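Local atomic coordinates of nigritoxine (Vibrio nigripulchritudo, PDB entry 5M41), a protein that is a bacterial toxin that acts on crustaceans and insects. Residues E217-S222 and I226-E231; I45-S50 and S210-A215. All blocks are in the same frame, centred on the assembly; numbering follows the deposited sequence.

Contact 1 of 2, residues E217-S222 and I226-E231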
# COMPACT_ATOMS: atom_id res chain seq x y z
N GLU A 217 -24.61 25.61 2.95
CA GLU A 217 -24.28 26.54 1.86
C GLU A 217 -24.78 26.01 0.48
O GLU A 217 -24.28 25.02 0.00
CB GLU A 217 -22.76 26.76 1.85
CG GLU A 217 -22.26 27.84 0.91
CD GLU A 217 -22.63 29.24 1.38
OE1 GLU A 217 -23.12 29.39 2.53
OE2 GLU A 217 -22.44 30.18 0.60
N PRO A 218 -25.78 26.69 -0.15
CA PRO A 218 -26.44 26.04 -1.31
C PRO A 218 -25.45 25.72 -2.41
O PRO A 218 -24.66 26.59 -2.82
CB PRO A 218 -27.43 27.11 -1.79
CG PRO A 218 -27.75 27.87 -0.54
CD PRO A 218 -26.40 27.99 0.15
N LEU A 219 -25.44 24.46 -2.84
CA LEU A 219 -24.64 24.05 -4.00
C LEU A 219 -23.12 24.08 -3.76
O LEU A 219 -22.34 24.03 -4.71
CB LEU A 219 -24.96 24.92 -5.22
CG LEU A 219 -26.43 25.28 -5.47
CD1 LEU A 219 -26.53 26.15 -6.73
CD2 LEU A 219 -27.26 24.00 -5.60
N GLY A 220 -22.70 24.18 -2.51
CA GLY A 220 -21.27 24.08 -2.23
C GLY A 220 -20.65 25.37 -1.72
O GLY A 220 -21.14 26.49 -1.97
N VAL A 221 -19.55 25.21 -1.02
CA VAL A 221 -18.81 26.32 -0.47
C VAL A 221 -18.01 27.00 -1.57
O VAL A 221 -17.56 26.34 -2.53
CB VAL A 221 -17.89 25.78 0.64
CG1 VAL A 221 -16.93 26.86 1.17
CG2 VAL A 221 -18.76 25.20 1.75
N SER A 222 -17.83 28.31 -1.45
CA SER A 222 -17.05 29.07 -2.42
C SER A 222 -15.56 28.77 -2.33
O SER A 222 -15.04 28.57 -1.25
CB SER A 222 -17.29 30.57 -2.22
OG SER A 222 -18.63 30.89 -2.62
N ILE A 226 -15.06 32.23 -6.04
CA ILE A 226 -15.87 31.53 -7.03
C ILE A 226 -16.90 30.62 -6.32
O ILE A 226 -16.51 29.70 -5.60
CB ILE A 226 -14.98 30.70 -7.98
CG1 ILE A 226 -13.92 31.61 -8.61
CG2 ILE A 226 -15.83 30.02 -9.06
CD1 ILE A 226 -12.85 30.89 -9.40
N PRO A 227 -18.21 30.89 -6.52
CA PRO A 227 -19.26 30.17 -5.80
C PRO A 227 -19.44 28.72 -6.25
O PRO A 227 -19.01 28.35 -7.33
CB PRO A 227 -20.52 30.99 -6.13
CG PRO A 227 -20.23 31.58 -7.49
CD PRO A 227 -18.76 31.87 -7.48
N PHE A 228 -20.04 27.89 -5.39
CA PHE A 228 -20.45 26.52 -5.68
C PHE A 228 -19.33 25.56 -6.05
O PHE A 228 -19.53 24.69 -6.90
CB PHE A 228 -21.52 26.48 -6.79
CG PHE A 228 -22.48 27.65 -6.75
CD1 PHE A 228 -23.13 28.00 -5.58
CD2 PHE A 228 -22.72 28.39 -7.91
CE1 PHE A 228 -24.01 29.09 -5.55
CE2 PHE A 228 -23.59 29.46 -7.89
CZ PHE A 228 -24.24 29.81 -6.72
N GLN A 229 -18.18 25.69 -5.41
CA GLN A 229 -17.01 24.91 -5.80
C GLN A 229 -16.76 23.68 -4.94
O GLN A 229 -16.28 22.67 -5.43
CB GLN A 229 -15.78 25.82 -5.82
CG GLN A 229 -15.90 26.94 -6.84
CD GLN A 229 -16.01 26.39 -8.25
OE1 GLN A 229 -15.11 25.74 -8.72
NE2 GLN A 229 -17.15 26.61 -8.90
N LEU A 230 -17.12 23.73 -3.67
CA LEU A 230 -16.67 22.71 -2.77
C LEU A 230 -17.85 22.04 -2.08
O LEU A 230 -18.42 22.60 -1.15
CB LEU A 230 -15.69 23.33 -1.74
CG LEU A 230 -14.38 23.92 -2.27
CD1 LEU A 230 -13.65 24.69 -1.17
CD2 LEU A 230 -13.47 22.84 -2.85
N GLU A 231 -18.20 20.85 -2.54
CA GLU A 231 -19.30 20.08 -1.97
C GLU A 231 -18.95 19.63 -0.55
O GLU A 231 -17.83 19.25 -0.30
CB GLU A 231 -19.56 18.84 -2.82
CG GLU A 231 -20.92 18.18 -2.58
CD GLU A 231 -21.06 16.84 -3.30
OE1 GLU A 231 -22.16 16.25 -3.28
OE2 GLU A 231 -20.07 16.37 -3.90
O HOH W 1 -20.74 28.99 -2.79

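Contact 2 of 2, residues I45-S50 and S210-A215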
# COMPACT_ATOMS: atom_id res chain seq x y z
N ILE A 45 -21.70 30.82 12.99
CA ILE A 45 -22.73 31.84 13.21
C ILE A 45 -23.98 31.52 12.39
O ILE A 45 -25.10 31.50 12.93
CB ILE A 45 -22.23 33.26 12.88
CG1 ILE A 45 -21.10 33.65 13.83
CG2 ILE A 45 -23.36 34.28 13.05
CD1 ILE A 45 -20.29 34.84 13.31
N ILE A 46 -23.79 31.29 11.09
CA ILE A 46 -24.88 30.89 10.20
C ILE A 46 -25.67 29.71 10.78
O ILE A 46 -26.90 29.75 10.81
CB ILE A 46 -24.39 30.53 8.78
CG1 ILE A 46 -24.00 31.81 8.02
CG2 ILE A 46 -25.51 29.85 8.00
CD1 ILE A 46 -23.04 31.59 6.85
N GLU A 47 -24.98 28.68 11.26
CA GLU A 47 -25.67 27.56 11.86
C GLU A 47 -26.56 28.00 13.03
O GLU A 47 -27.71 27.56 13.15
CB GLU A 47 -24.71 26.45 12.25
CG GLU A 47 -25.33 25.25 12.97
CD GLU A 47 -26.40 24.51 12.16
OE1 GLU A 47 -26.50 24.68 10.93
OE2 GLU A 47 -27.14 23.73 12.79
N VAL A 48 -26.04 28.87 13.89
CA VAL A 48 -26.78 29.25 15.09
C VAL A 48 -27.96 30.16 14.73
O VAL A 48 -29.06 30.01 15.26
CB VAL A 48 -25.85 29.84 16.19
CG1 VAL A 48 -26.64 30.39 17.37
CG2 VAL A 48 -24.85 28.78 16.64
N LEU A 49 -27.75 31.08 13.79
CA LEU A 49 -28.86 31.86 13.26
C LEU A 49 -29.97 30.97 12.67
O LEU A 49 -31.14 31.24 12.94
CB LEU A 49 -28.42 32.91 12.24
CG LEU A 49 -27.40 33.95 12.69
CD1 LEU A 49 -27.05 34.85 11.52
CD2 LEU A 49 -27.92 34.79 13.86
N SER A 50 -29.63 29.91 11.92
CA SER A 50 -30.64 28.98 11.39
C SER A 50 -31.46 28.36 12.52
O SER A 50 -32.68 28.22 12.42
CB SER A 50 -30.04 27.85 10.56
OG SER A 50 -29.27 28.38 9.50
N SER A 210 -19.76 24.90 12.79
CA SER A 210 -19.18 25.48 11.58
C SER A 210 -19.42 24.50 10.42
O SER A 210 -19.92 24.89 9.38
CB SER A 210 -17.69 25.79 11.79
OG SER A 210 -17.15 26.42 10.62
N ALA A 211 -19.12 23.22 10.63
CA ALA A 211 -19.28 22.21 9.59
C ALA A 211 -20.75 22.16 9.14
O ALA A 211 -21.05 22.04 7.93
CB ALA A 211 -18.85 20.85 10.12
N LYS A 212 -21.67 22.27 10.09
CA LYS A 212 -23.09 22.25 9.75
C LYS A 212 -23.47 23.47 8.94
O LYS A 212 -24.22 23.37 7.99
CB LYS A 212 -23.95 22.18 10.99
CG LYS A 212 -24.38 20.78 11.36
CD LYS A 212 -25.20 20.76 12.66
CE LYS A 212 -24.30 20.90 13.89
NZ LYS A 212 -25.08 20.63 15.14
N GLY A 213 -22.96 24.64 9.34
CA GLY A 213 -23.21 25.87 8.60
C GLY A 213 -22.71 25.72 7.17
O GLY A 213 -23.39 26.10 6.23
N ALA A 214 -21.53 25.15 7.01
CA ALA A 214 -20.97 24.97 5.68
C ALA A 214 -21.82 24.00 4.83
O ALA A 214 -21.93 24.21 3.64
CB ALA A 214 -19.52 24.52 5.75
N ALA A 215 -22.40 22.95 5.44
CA ALA A 215 -23.23 21.99 4.71
C ALA A 215 -24.54 22.60 4.24
O ALA A 215 -25.14 22.08 3.32
CB ALA A 215 -23.54 20.75 5.56

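Contact 1 of 2, residues E217-S222 and I226-E231
Val221 and Leu230 face each other as an antiparallel hydrogen-bonded pair. Val221 N donates to Leu230 O at 2.8 Å, while Val221 O takes two donors: Leu230 N, lying in the carbonyl plane, and Gln229 N, 39° above it. Both N-H groups point obliquely at the shared oxygen, with angles near 140°. On one face of this pairing the two CB atoms, Val221 CB and Leu230 CB, stand 4.1 Å apart, and both side chains continue onto Leu260 of helix 253-264.

At the corner formed by Pro227 and Phe228, the Phe228 ring is held between two aliphatic groups. Leu219 CD1 makes a CH-pi contact over one face, 4.1 Å from the Phe228 ring centroid, and Pro227 CB sits over the centre of the other. Pro218 O lies at the ring edge, 3.5 Å from Phe228 CD1. A water ties the corner to residues 220-222, donating to Gly220 O, accepting from Phe228 N and bonding Ser222 OG. The Gln229 chain, bent at chi2 (-62°), folds back so that its NE2 donates to Pro227 O at 3.0 Å, with the acceptor almost in the amide plane.

The type II turn from Glu217 to Gly220 positions Leu219 beside the ring; Gly220 has backbone angles that call for glycine. Two residues, Gln229 and Leu230, opposite the single Val221 define a classic beta bulge in a short antiparallel hairpin.

Contact 2 of 2, residues I45-S50 and S210-A215
Glu47 reaches from helix 34-54 to Lys212 and Gly213 of helix 206-215. CB rests against the backbone of helix 206-215: Glu47 CB is 3.8 Å from Gly213 N and 4.0 Å from Gly213 CA. With CG anti to the backbone N (chi1 176°), the chain heads toward Lys212, and Glu47 CG comes 3.9 Å from Lys212 CB. The bend at chi2 (60°) then turns the carboxylate alongside the start of the lysine chain, where Glu47 CD is 3.6 Å from Lys212 CB. Of the two oxygens, Glu47 OE1 lies 3.6 Å from the same Lys212 CB, whereas Glu47 OE2 approaches farther along the chain, 3.5 Å from Lys212 CD. The two side chains cross obliquely, and the lysine, bent at chi3, leads its end away from the opposing helix.

The helix backbones come close where Gly213 has no side chain: Glu47 CA and Gly213 CA are 4.4 Å apart, the nearest CA pair of the two segments. Around the contact, Ile46 packs on Tyr64 and Leu67 of helix 62-67, and Ser210 OG is hydrogen-bonded to Leu40 O and Tyr257 OH, the first of these a further tie between the same two helices.

Chemically, the carboxylate meets mainly the aliphatic part of the lysine. Glu47 OE2 and Lys212 NZ are 4.4 Å apart, beyond a salt bridge, and the ion pair from Glu47 OE1 to Arg216 is long and weak. Any electrostatic attraction across this helix junction is therefore probably diffuse, added to close van der Waals contact at the glycine.

The two contacts lie on the same side of the chain's centre, with their centres 14 Å apart. Contact 2 brings together parts of the chain with 159 residues between them, whereas contact 1 is local, with three residues between its segments. They follow in series: helix 206-215 ends contact 2 and leads into strand 221-223 of contact 1. They also touch, Val221 CG2 lying 3.8 Å from Ala214 O. Helices 34-54 and 253-264 link them further: Phe43 meets Val221 as well as Ser210 and Ala214, and, of helix 253-264, Tyr257 packs on contact 2 and Leu260 on contact 1. The surface hairpin is thus anchored on a helical part of the toxin.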